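Local coordinates for halogenase (Chondromyces crocatus, PDB 3E1T), which is an FAD-dependent halogenase that probably chlorinates an intermediate or precursor of chondrochloren in a myxobacterium, at residues 179-184 against 286-291; 291-296 against 349-354; 81-86 against 212-217. One frame throughout, in Å; residues are numbered along the deposited sequence.

Contact 1: 179-184 against 286-291; sequences GERVYS and YSYCNT
Thr291 OG1 takes the backbone N-H of Glu180 at 2.8 Å with an N-H...O angle of 163°, and Thr291 N returns a bond to Glu180 O, so one residue grips both polar backbone atoms of the other. The pair closes one end of an antiparallel strand pairing, 181-183 against 288-290, in a small three-stranded sheet completed by strand 306-307. A threonine suits this end: its hydroxyl faces Glu180 N while CG2 rests against Val182 CG2. Further along, Val182 and Cys289 form a hydrogen-bonded pair, Val182 N to Cys289 O at 2.8 Å and Cys289 N to Val182 O at 2.9 Å. Both side chains point to the sheet face covered by helices: Val182 meets helix 467-477 and Cys289 helix 340-368.

Arg181, Tyr183, Tyr288 and Asn290 share the other face. The Arg181 guanidinium lies flat over the Tyr288 ring, planes 4° apart and CZ 3.7 Å from the ring centroid, a cation-pi stack. The arginine chain runs out anti through chi1 (171°) and chi2, setting CD over the ring as a CH-pi contact; the bend at chi3 then lays NE and the guanidinium flat on the same face. The polar ends are bonded beyond the stack: Tyr288 OH to Asp303 O, Arg181 NH2 to Asn170 O. Tyr183 stands beside Tyr288, its CD1 against Tyr288 CB, the two rings oblique to each other.

Asn290 suits a place between two waters, since its amide offers both an acceptor and a donor. OD1 accepts a hydrogen bond from a water that also donates to Gly179 O, while ND2 binds Ala305 O and gives a second bond, 3.0 Å long, to the water that accepts from Arg181 NH2.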
loop_
_atom_site.group_PDB
_atom_site.type_symbol
_atom_site.label_atom_id
_atom_site.label_comp_id
_atom_site.label_asym_id
_atom_site.label_seq_id
_atom_site.Cartn_x
_atom_site.Cartn_y
_atom_site.Cartn_z
ATOM N N GLY A 179 -6.670 -17.480 -4.168
ATOM C CA GLY A 179 -7.062 -17.569 -2.759
ATOM C C GLY A 179 -8.302 -16.766 -2.440
ATOM O O GLY A 179 -8.854 -16.101 -3.325
ATOM N N GLU A 180 -8.749 -16.839 -1.185
ATOM C CA GLU A 180 -9.898 -16.067 -0.723
ATOM C C GLU A 180 -9.405 -14.749 -0.100
ATOM O O GLU A 180 -8.468 -14.739 0.684
ATOM C CB GLU A 180 -10.696 -16.875 0.314
ATOM C CG GLU A 180 -11.926 -16.149 0.872
ATOM C CD GLU A 180 -12.425 -16.709 2.206
ATOM O OE1 GLU A 180 -11.968 -17.797 2.633
ATOM O OE2 GLU A 180 -13.277 -16.035 2.842
ATOM N N ARG A 181 -10.035 -13.640 -0.450
ATOM C CA ARG A 181 -9.686 -12.377 0.197
ATOM C C ARG A 181 -10.424 -12.324 1.549
ATOM O O ARG A 181 -11.628 -12.573 1.618
ATOM C CB ARG A 181 -10.047 -11.201 -0.708
ATOM C CG ARG A 181 -9.920 -9.856 -0.059
ATOM C CD ARG A 181 -10.504 -8.787 -0.940
ATOM N NE ARG A 181 -9.635 -8.517 -2.083
ATOM C CZ ARG A 181 -9.774 -7.477 -2.894
ATOM N NH1 ARG A 181 -10.757 -6.603 -2.702
ATOM N NH2 ARG A 181 -8.931 -7.309 -3.895
ATOM N N VAL A 182 -9.674 -12.053 2.611
ATOM C CA VAL A 182 -10.205 -12.002 3.977
ATOM C C VAL A 182 -10.019 -10.576 4.516
ATOM O O VAL A 182 -8.906 -10.092 4.574
ATOM C CB VAL A 182 -9.464 -13.036 4.885
ATOM C CG1 VAL A 182 -9.854 -12.891 6.346
ATOM C CG2 VAL A 182 -9.756 -14.487 4.406
ATOM N N TYR A 183 -11.118 -9.907 4.862
ATOM C CA TYR A 183 -11.079 -8.540 5.362
ATOM C C TYR A 183 -10.688 -8.455 6.839
ATOM O O TYR A 183 -11.098 -9.283 7.645
ATOM C CB TYR A 183 -12.420 -7.827 5.094
ATOM C CG TYR A 183 -12.726 -7.732 3.625
ATOM C CD1 TYR A 183 -12.267 -6.651 2.871
ATOM C CD2 TYR A 183 -13.442 -8.739 2.972
ATOM C CE1 TYR A 183 -12.529 -6.559 1.500
ATOM C CE2 TYR A 183 -13.714 -8.652 1.592
ATOM C CZ TYR A 183 -13.246 -7.561 0.873
ATOM O OH TYR A 183 -13.500 -7.451 -0.474
ATOM N N SER A 184 -9.862 -7.465 7.163
ATOM C CA SER A 184 -9.527 -7.130 8.542
ATOM C C SER A 184 -10.695 -6.449 9.214
ATOM O O SER A 184 -11.271 -5.520 8.652
ATOM C CB SER A 184 -8.351 -6.166 8.577
ATOM O OG SER A 184 -8.200 -5.608 9.884
ATOM N N TYR A 286 -10.894 -1.610 2.040
ATOM C CA TYR A 286 -9.568 -1.704 1.448
ATOM C C TYR A 286 -8.580 -2.549 2.242
ATOM O O TYR A 286 -7.499 -2.859 1.726
ATOM C CB TYR A 286 -8.976 -0.303 1.224
ATOM C CG TYR A 286 -8.886 0.566 2.479
ATOM C CD1 TYR A 286 -8.030 0.234 3.538
ATOM C CD2 TYR A 286 -9.644 1.731 2.589
ATOM C CE1 TYR A 286 -7.948 1.047 4.693
ATOM C CE2 TYR A 286 -9.565 2.550 3.728
ATOM C CZ TYR A 286 -8.726 2.203 4.769
ATOM O OH TYR A 286 -8.646 3.032 5.875
ATOM N N SER A 287 -8.914 -2.922 3.476
ATOM C CA SER A 287 -7.954 -3.685 4.300
ATOM C C SER A 287 -8.252 -5.184 4.279
ATOM O O SER A 287 -9.314 -5.600 4.704
ATOM C CB SER A 287 -7.922 -3.194 5.746
ATOM O OG SER A 287 -6.818 -3.791 6.440
ATOM N N TYR A 288 -7.311 -5.981 3.786
ATOM C CA TYR A 288 -7.557 -7.417 3.562
ATOM C C TYR A 288 -6.258 -8.143 3.286
ATOM O O TYR A 288 -5.238 -7.520 3.005
ATOM C CB TYR A 288 -8.527 -7.647 2.380
ATOM C CG TYR A 288 -8.114 -6.923 1.127
ATOM C CD1 TYR A 288 -7.061 -7.387 0.351
ATOM C CD2 TYR A 288 -8.772 -5.750 0.727
ATOM C CE1 TYR A 288 -6.657 -6.710 -0.795
ATOM C CE2 TYR A 288 -8.373 -5.066 -0.422
ATOM C CZ TYR A 288 -7.306 -5.555 -1.169
ATOM O OH TYR A 288 -6.887 -4.887 -2.295
ATOM N N CYS A 289 -6.316 -9.464 3.362
ATOM C CA CYS A 289 -5.206 -10.315 2.977
ATOM C C CYS A 289 -5.814 -11.549 2.325
ATOM O O CYS A 289 -6.914 -11.969 2.676
ATOM C CB CYS A 289 -4.357 -10.696 4.191
ATOM S SG CYS A 289 -2.784 -11.547 3.826
ATOM N N ASN A 290 -5.101 -12.119 1.360
ATOM C CA ASN A 290 -5.537 -13.350 0.720
ATOM C C ASN A 290 -5.020 -14.592 1.433
ATOM O O ASN A 290 -3.940 -14.566 2.027
ATOM C CB ASN A 290 -5.135 -13.337 -0.757
ATOM C CG ASN A 290 -6.203 -12.708 -1.639
ATOM O OD1 ASN A 290 -7.015 -13.415 -2.226
ATOM N ND2 ASN A 290 -6.226 -11.366 -1.714
ATOM N N THR A 291 -5.793 -15.681 1.387
ATOM C CA THR A 291 -5.382 -16.957 2.003
ATOM C C THR A 291 -4.170 -17.585 1.328
ATOM O O THR A 291 -3.501 -18.451 1.909
ATOM C CB THR A 291 -6.531 -18.003 2.047
ATOM O OG1 THR A 291 -7.114 -18.125 0.747
ATOM C CG2 THR A 291 -7.617 -17.564 3.035
HETATM O O HOH W 1 -9.196 -13.464 -4.001
HETATM O O HOH W 2 -7.620 -9.900 -3.965
HETATM O O HOH W 3 -11.646 -4.158 5.778
#

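Contact 2: 291-296 against 349-354; sequences TSFWKN and RRYRRE
Residues 291-296 run as an irregular loop past one side of helix 340-368, whose residues 349-354 face them; their nearest CA atoms, those of Phe293 and Tyr351, are 8.9 Å apart, a gap that side chains bridge. This is loop-on-helix packing, the connection between strands 288-290 and 298-300 being held against the long helix by side chains. Within the loop, Ser292 OG donates to Trp294 O, a bond that spans Phe293.

Phe293 carries the contact, its ring sandwiched between two helix residues. Over one face lies the guanidinium of Arg352, planes 5° apart and CZ 4.2 Å from the ring centroid, a cation-pi stack; the aliphatic part joins in, Arg352 CG lying 3.5 Å from Phe293 CE2. On the opposite face Tyr351 brings the CD2-CE2 side of its ring, CD2 to Phe293 CD2 being 3.5 Å, with the ring planes inclined at 43°. A flat apolar ring fits this slot because it offers a broad surface to both neighbours. Phe347 and Ala305 add to the packing around it.

Arginine suits its place because it stacks and donates at once. Its chain runs extended from CG to NE (chi2 -172°), carrying the guanidinium away from the helix and across the ring. NE forms a salt bridge with Glu348, whose other carboxylate oxygen accepts a hydrogen bond from Phe293 N, and NH2 bonds to Asn290 O. A leucine in its place would probably leave Glu348 without its charged mate and Asn290 O without this donor, and strip the flat cation from the Phe293 face. Ser292 N lies at the guanidinium edge, close to its plane, 3.8 Å from Arg352 NH2.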
loop_
_atom_site.group_PDB
_atom_site.type_symbol
_atom_site.label_atom_id
_atom_site.label_comp_id
_atom_site.label_asym_id
_atom_site.label_seq_id
_atom_site.Cartn_x
_atom_site.Cartn_y
_atom_site.Cartn_z
ATOM N N THR A 291 -5.793 -15.681 1.387
ATOM C CA THR A 291 -5.382 -16.957 2.003
ATOM C C THR A 291 -4.170 -17.585 1.328
ATOM O O THR A 291 -3.501 -18.451 1.909
ATOM C CB THR A 291 -6.531 -18.003 2.047
ATOM O OG1 THR A 291 -7.114 -18.125 0.747
ATOM C CG2 THR A 291 -7.617 -17.564 3.035
ATOM N N SER A 292 -3.884 -17.142 0.107
ATOM C CA SER A 292 -2.723 -17.615 -0.645
ATOM C C SER A 292 -2.295 -16.546 -1.631
ATOM O O SER A 292 -3.146 -15.828 -2.161
ATOM C CB SER A 292 -3.060 -18.904 -1.407
ATOM O OG SER A 292 -1.887 -19.453 -2.016
ATOM N N PHE A 293 -0.987 -16.439 -1.856
ATOM C CA PHE A 293 -0.430 -15.477 -2.829
ATOM C C PHE A 293 0.048 -16.134 -4.131
ATOM O O PHE A 293 0.432 -15.435 -5.071
ATOM C CB PHE A 293 0.728 -14.658 -2.232
ATOM C CG PHE A 293 0.346 -13.801 -1.042
ATOM C CD1 PHE A 293 -0.965 -13.361 -0.851
ATOM C CD2 PHE A 293 1.320 -13.395 -0.134
ATOM C CE1 PHE A 293 -1.303 -12.555 0.250
ATOM C CE2 PHE A 293 0.983 -12.602 0.969
ATOM C CZ PHE A 293 -0.329 -12.178 1.148
ATOM N N TRP A 294 0.025 -17.467 -4.184
ATOM C CA TRP A 294 0.341 -18.193 -5.426
ATOM C C TRP A 294 -0.338 -19.571 -5.469
ATOM O O TRP A 294 -0.756 -20.106 -4.434
ATOM C CB TRP A 294 1.854 -18.348 -5.586
ATOM C CG TRP A 294 2.440 -19.357 -4.666
ATOM C CD1 TRP A 294 2.659 -19.215 -3.326
ATOM C CD2 TRP A 294 2.888 -20.677 -5.010
ATOM N NE1 TRP A 294 3.217 -20.362 -2.816
ATOM C CE2 TRP A 294 3.370 -21.275 -3.828
ATOM C CE3 TRP A 294 2.942 -21.404 -6.206
ATOM C CZ2 TRP A 294 3.890 -22.576 -3.802
ATOM C CZ3 TRP A 294 3.467 -22.696 -6.180
ATOM C CH2 TRP A 294 3.925 -23.268 -4.987
ATOM N N LYS A 295 -0.460 -20.156 -6.653
ATOM C CA LYS A 295 -0.957 -21.542 -6.703
ATOM C C LYS A 295 -0.077 -22.488 -7.528
ATOM O O LYS A 295 0.697 -23.271 -6.960
ATOM C CB LYS A 295 -2.451 -21.616 -7.067
ATOM C CG LYS A 295 -2.824 -21.036 -8.412
ATOM C CD LYS A 295 -4.209 -21.516 -8.872
ATOM C CE LYS A 295 -4.444 -23.001 -8.561
ATOM N NZ LYS A 295 -5.549 -23.615 -9.368
ATOM N N ASN A 296 -0.193 -22.422 -8.845
ATOM C CA ASN A 296 0.665 -23.175 -9.759
ATOM C C ASN A 296 0.605 -22.395 -11.048
ATOM O O ASN A 296 -0.430 -22.380 -11.719
ATOM C CB ASN A 296 0.173 -24.617 -9.971
ATOM C CG ASN A 296 0.948 -25.647 -9.138
ATOM O OD1 ASN A 296 1.985 -25.343 -8.524
ATOM N ND2 ASN A 296 0.450 -26.875 -9.122
ATOM N N ARG A 349 6.420 -16.086 1.952
ATOM C CA ARG A 349 6.981 -15.965 3.288
ATOM C C ARG A 349 7.499 -14.544 3.539
ATOM O O ARG A 349 7.119 -13.916 4.509
ATOM C CB ARG A 349 8.104 -16.990 3.480
ATOM C CG ARG A 349 8.614 -17.090 4.902
ATOM C CD ARG A 349 9.875 -17.976 4.980
ATOM N NE ARG A 349 11.024 -17.367 4.302
ATOM C CZ ARG A 349 11.887 -16.528 4.883
ATOM N NH1 ARG A 349 11.736 -16.175 6.160
ATOM N NH2 ARG A 349 12.902 -16.037 4.183
ATOM N N ARG A 350 8.342 -14.048 2.638
ATOM C CA ARG A 350 8.894 -12.697 2.697
ATOM C C ARG A 350 7.823 -11.600 2.640
ATOM O O ARG A 350 7.898 -10.611 3.371
ATOM C CB ARG A 350 9.856 -12.497 1.532
ATOM C CG ARG A 350 11.317 -12.366 1.872
ATOM C CD ARG A 350 11.977 -13.694 2.067
ATOM N NE ARG A 350 13.337 -13.671 1.538
ATOM C CZ ARG A 350 14.413 -13.246 2.192
ATOM N NH1 ARG A 350 14.329 -12.789 3.444
ATOM N NH2 ARG A 350 15.585 -13.286 1.587
ATOM N N TYR A 351 6.852 -11.775 1.746
ATOM C CA TYR A 351 5.767 -10.813 1.549
ATOM C C TYR A 351 4.887 -10.708 2.811
ATOM O O TYR A 351 4.564 -9.602 3.257
ATOM C CB TYR A 351 4.943 -11.232 0.324
ATOM C CG TYR A 351 3.929 -10.217 -0.246
ATOM C CD1 TYR A 351 3.842 -8.900 0.215
ATOM C CD2 TYR A 351 3.090 -10.593 -1.290
ATOM C CE1 TYR A 351 2.918 -7.995 -0.338
ATOM C CE2 TYR A 351 2.152 -9.705 -1.842
ATOM C CZ TYR A 351 2.083 -8.408 -1.372
ATOM O OH TYR A 351 1.171 -7.542 -1.941
ATOM N N ARG A 352 4.495 -11.852 3.358
ATOM C CA ARG A 352 3.690 -11.908 4.578
ATOM C C ARG A 352 4.458 -11.299 5.765
ATOM O O ARG A 352 3.857 -10.693 6.652
ATOM C CB ARG A 352 3.294 -13.354 4.905
ATOM C CG ARG A 352 2.198 -13.914 4.016
ATOM C CD ARG A 352 1.663 -15.290 4.463
ATOM N NE ARG A 352 0.624 -15.714 3.526
ATOM C CZ ARG A 352 -0.634 -15.275 3.533
ATOM N NH1 ARG A 352 -1.054 -14.435 4.475
ATOM N NH2 ARG A 352 -1.488 -15.693 2.603
ATOM N N ARG A 353 5.780 -11.460 5.769
ATOM C CA ARG A 353 6.616 -10.887 6.822
ATOM C C ARG A 353 6.563 -9.367 6.795
ATOM O O ARG A 353 6.380 -8.746 7.844
ATOM C CB ARG A 353 8.060 -11.379 6.727
ATOM C CG ARG A 353 8.220 -12.767 7.262
ATOM C CD ARG A 353 9.517 -13.436 6.827
ATOM N NE ARG A 353 10.679 -13.004 7.602
ATOM C CZ ARG A 353 10.963 -13.398 8.843
ATOM N NH1 ARG A 353 10.156 -14.221 9.500
ATOM N NH2 ARG A 353 12.055 -12.954 9.444
ATOM N N GLU A 354 6.703 -8.775 5.606
ATOM C CA GLU A 354 6.690 -7.324 5.476
ATOM C C GLU A 354 5.279 -6.741 5.693
ATOM O O GLU A 354 5.128 -5.704 6.350
ATOM C CB GLU A 354 7.274 -6.889 4.127
ATOM C CG GLU A 354 7.416 -5.368 3.941
ATOM C CD GLU A 354 8.563 -4.719 4.766
ATOM O OE1 GLU A 354 9.313 -5.415 5.497
ATOM O OE2 GLU A 354 8.707 -3.487 4.664
#

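Contact 3: 81-86 against 212-217; sequences FRWGKE and SAAFQD
The large mixed sheet of the halogenase gains a parallel strand pairing here, where the end of strand 75-82 runs beside strand 210-215. Arg82 anchors it with both backbone atoms: its N donates to Ser212 O at 3.0 Å, in the carbonyl plane, and its O accepts Ala214 N at 2.9 Å and almost straight, with an N-H...O angle of 168°. One residue bonding to the two that flank its partner, Ala213, is the pattern of parallel strands.

On the face with Phe81 and Ser212, Phe81 CE2 sits 3.6 Å from Ser212 CB, the methylene standing oblique to the ring; a serine is small enough to let the ring settle beside it, and Phe312 and Trp90 meet that ring too. On the other face Arg82 CB rests against the methyl of Ala213. The Arg82 chain then bends at chi2 and chi3 (79° and -79°), folding its guanidinium back so that NH2 donates to Glu86 O and, weakly, to Gly84 O, pinning the loop that follows the strand.

Beyond the pairing, Ala214 CB packs obliquely against the Trp83 indole, 4.2 Å from CE3. A methyl suits this place beside an indole that also stacks on Phe365, while NE1 bonds to Phe365 O. The arrangement is that of parallel neighbours within a mixed beta-sheet.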
loop_
_atom_site.group_PDB
_atom_site.type_symbol
_atom_site.label_atom_id
_atom_site.label_comp_id
_atom_site.label_asym_id
_atom_site.label_seq_id
_atom_site.Cartn_x
_atom_site.Cartn_y
_atom_site.Cartn_z
ATOM N N PHE A 81 2.955 14.352 12.555
ATOM C CA PHE A 81 1.742 13.754 13.101
ATOM C C PHE A 81 1.143 14.591 14.208
ATOM O O PHE A 81 1.849 15.027 15.120
ATOM C CB PHE A 81 2.030 12.367 13.668
ATOM C CG PHE A 81 2.114 11.292 12.631
ATOM C CD1 PHE A 81 3.338 10.927 12.097
ATOM C CD2 PHE A 81 0.970 10.633 12.201
ATOM C CE1 PHE A 81 3.417 9.917 11.129
ATOM C CE2 PHE A 81 1.037 9.627 11.234
ATOM C CZ PHE A 81 2.258 9.273 10.699
ATOM N N ARG A 82 -0.163 14.819 14.106
ATOM C CA ARG A 82 -0.965 15.204 15.256
ATOM C C ARG A 82 -1.741 13.952 15.688
ATOM O O ARG A 82 -2.781 13.599 15.116
ATOM C CB ARG A 82 -1.848 16.420 14.925
ATOM C CG ARG A 82 -3.226 16.450 15.546
ATOM C CD ARG A 82 -3.245 16.883 16.986
ATOM N NE ARG A 82 -2.849 15.832 17.920
ATOM C CZ ARG A 82 -3.647 14.874 18.385
ATOM N NH1 ARG A 82 -4.905 14.777 17.977
ATOM N NH2 ARG A 82 -3.170 13.992 19.251
ATOM N N TRP A 83 -1.201 13.278 16.700
ATOM C CA TRP A 83 -1.553 11.899 16.984
ATOM C C TRP A 83 -0.960 11.496 18.320
ATOM O O TRP A 83 0.208 11.766 18.590
ATOM C CB TRP A 83 -0.940 11.009 15.900
ATOM C CG TRP A 83 -1.546 9.637 15.712
ATOM C CD1 TRP A 83 -1.480 8.576 16.564
ATOM C CD2 TRP A 83 -2.254 9.179 14.555
ATOM N NE1 TRP A 83 -2.136 7.487 16.023
ATOM C CE2 TRP A 83 -2.615 7.832 14.788
ATOM C CE3 TRP A 83 -2.626 9.780 13.346
ATOM C CZ2 TRP A 83 -3.326 7.075 13.852
ATOM C CZ3 TRP A 83 -3.341 9.027 12.418
ATOM C CH2 TRP A 83 -3.679 7.689 12.677
ATOM N N GLY A 84 -1.767 10.829 19.137
ATOM C CA GLY A 84 -1.322 10.329 20.430
ATOM C C GLY A 84 -1.884 11.121 21.595
ATOM O O GLY A 84 -3.008 11.638 21.535
ATOM N N LYS A 85 -1.074 11.217 22.647
ATOM C CA LYS A 85 -1.440 11.880 23.896
ATOM C C LYS A 85 -1.445 13.409 23.782
ATOM O O LYS A 85 -2.424 14.056 24.156
ATOM C CB LYS A 85 -0.477 11.434 25.003
ATOM C CG LYS A 85 -1.124 11.250 26.361
ATOM C CD LYS A 85 -0.099 10.877 27.429
ATOM C CE LYS A 85 1.002 11.939 27.572
ATOM N NZ LYS A 85 0.483 13.322 27.834
ATOM N N GLU A 86 -0.358 13.978 23.258
ATOM C CA GLU A 86 -0.180 15.438 23.198
ATOM C C GLU A 86 -0.901 16.058 21.993
ATOM O O GLU A 86 -0.991 15.428 20.938
ATOM C CB GLU A 86 1.317 15.782 23.157
ATOM C CG GLU A 86 1.674 17.169 23.701
ATOM C CD GLU A 86 3.067 17.652 23.292
ATOM O OE1 GLU A 86 3.300 18.885 23.329
ATOM O OE2 GLU A 86 3.929 16.813 22.935
ATOM N N SER A 212 -0.257 13.967 8.802
ATOM C CA SER A 212 -1.429 13.171 9.171
ATOM C C SER A 212 -1.930 13.650 10.520
ATOM O O SER A 212 -1.139 13.815 11.462
ATOM C CB SER A 212 -1.095 11.680 9.243
ATOM O OG SER A 212 -0.385 11.252 8.089
ATOM N N ALA A 213 -3.238 13.859 10.613
ATOM C CA ALA A 213 -3.831 14.473 11.784
ATOM C C ALA A 213 -5.125 13.795 12.254
ATOM O O ALA A 213 -6.126 13.762 11.536
ATOM C CB ALA A 213 -4.061 15.976 11.521
ATOM N N ALA A 214 -5.094 13.274 13.472
ATOM C CA ALA A 214 -6.258 12.677 14.111
ATOM C C ALA A 214 -7.257 13.735 14.589
ATOM O O ALA A 214 -6.863 14.810 15.058
ATOM C CB ALA A 214 -5.813 11.813 15.274
ATOM N N PHE A 215 -8.544 13.438 14.437
ATOM C CA PHE A 215 -9.619 14.252 15.018
ATOM C C PHE A 215 -10.686 13.322 15.585
ATOM O O PHE A 215 -10.436 12.119 15.718
ATOM C CB PHE A 215 -10.180 15.264 14.018
ATOM C CG PHE A 215 -10.978 14.660 12.891
ATOM C CD1 PHE A 215 -12.349 14.911 12.789
ATOM C CD2 PHE A 215 -10.363 13.876 11.915
ATOM C CE1 PHE A 215 -13.096 14.394 11.750
ATOM C CE2 PHE A 215 -11.107 13.342 10.856
ATOM C CZ PHE A 215 -12.475 13.598 10.777
ATOM N N GLN A 216 -11.863 13.843 15.938
ATOM C CA GLN A 216 -12.797 13.023 16.719
ATOM C C GLN A 216 -13.344 11.814 15.963
ATOM O O GLN A 216 -13.664 10.794 16.576
ATOM C CB GLN A 216 -13.958 13.839 17.295
ATOM C CG GLN A 216 -14.652 13.097 18.426
ATOM C CD GLN A 216 -15.718 13.896 19.115
ATOM O OE1 GLN A 216 -15.682 14.046 20.339
ATOM N NE2 GLN A 216 -16.691 14.405 18.346
ATOM N N ASP A 217 -13.490 11.946 14.647
ATOM C CA ASP A 217 -14.137 10.904 13.832
ATOM C C ASP A 217 -13.155 10.111 12.946
ATOM O O ASP A 217 -13.577 9.315 12.097
ATOM C CB ASP A 217 -15.264 11.510 12.985
ATOM C CG ASP A 217 -16.543 11.766 13.790
ATOM O OD1 ASP A 217 -16.587 11.460 14.995
ATOM O OD2 ASP A 217 -17.521 12.253 13.199
#

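How the contacts relate
Contacts 1 and 2 form one continuous region: their centres are 12 Å apart, they share Thr291, and a side chain of helix 340-368 ties them together. The small sheet of contact 1 and the loop after it both rest on that helix. Contact 3 belongs to the large mixed sheet, its centre 28 Å from that of contact 1 and 33 Å from that of contact 2, across the chain's centre from the latter. Along the chain, contacts 1 and 3 interlace, whereas contact 2 opens after both have closed. Each has a side chain about 7 to 8 Å from the FAD, consistent with contacts 1 and 2 approaching it from one region and contact 3 from another.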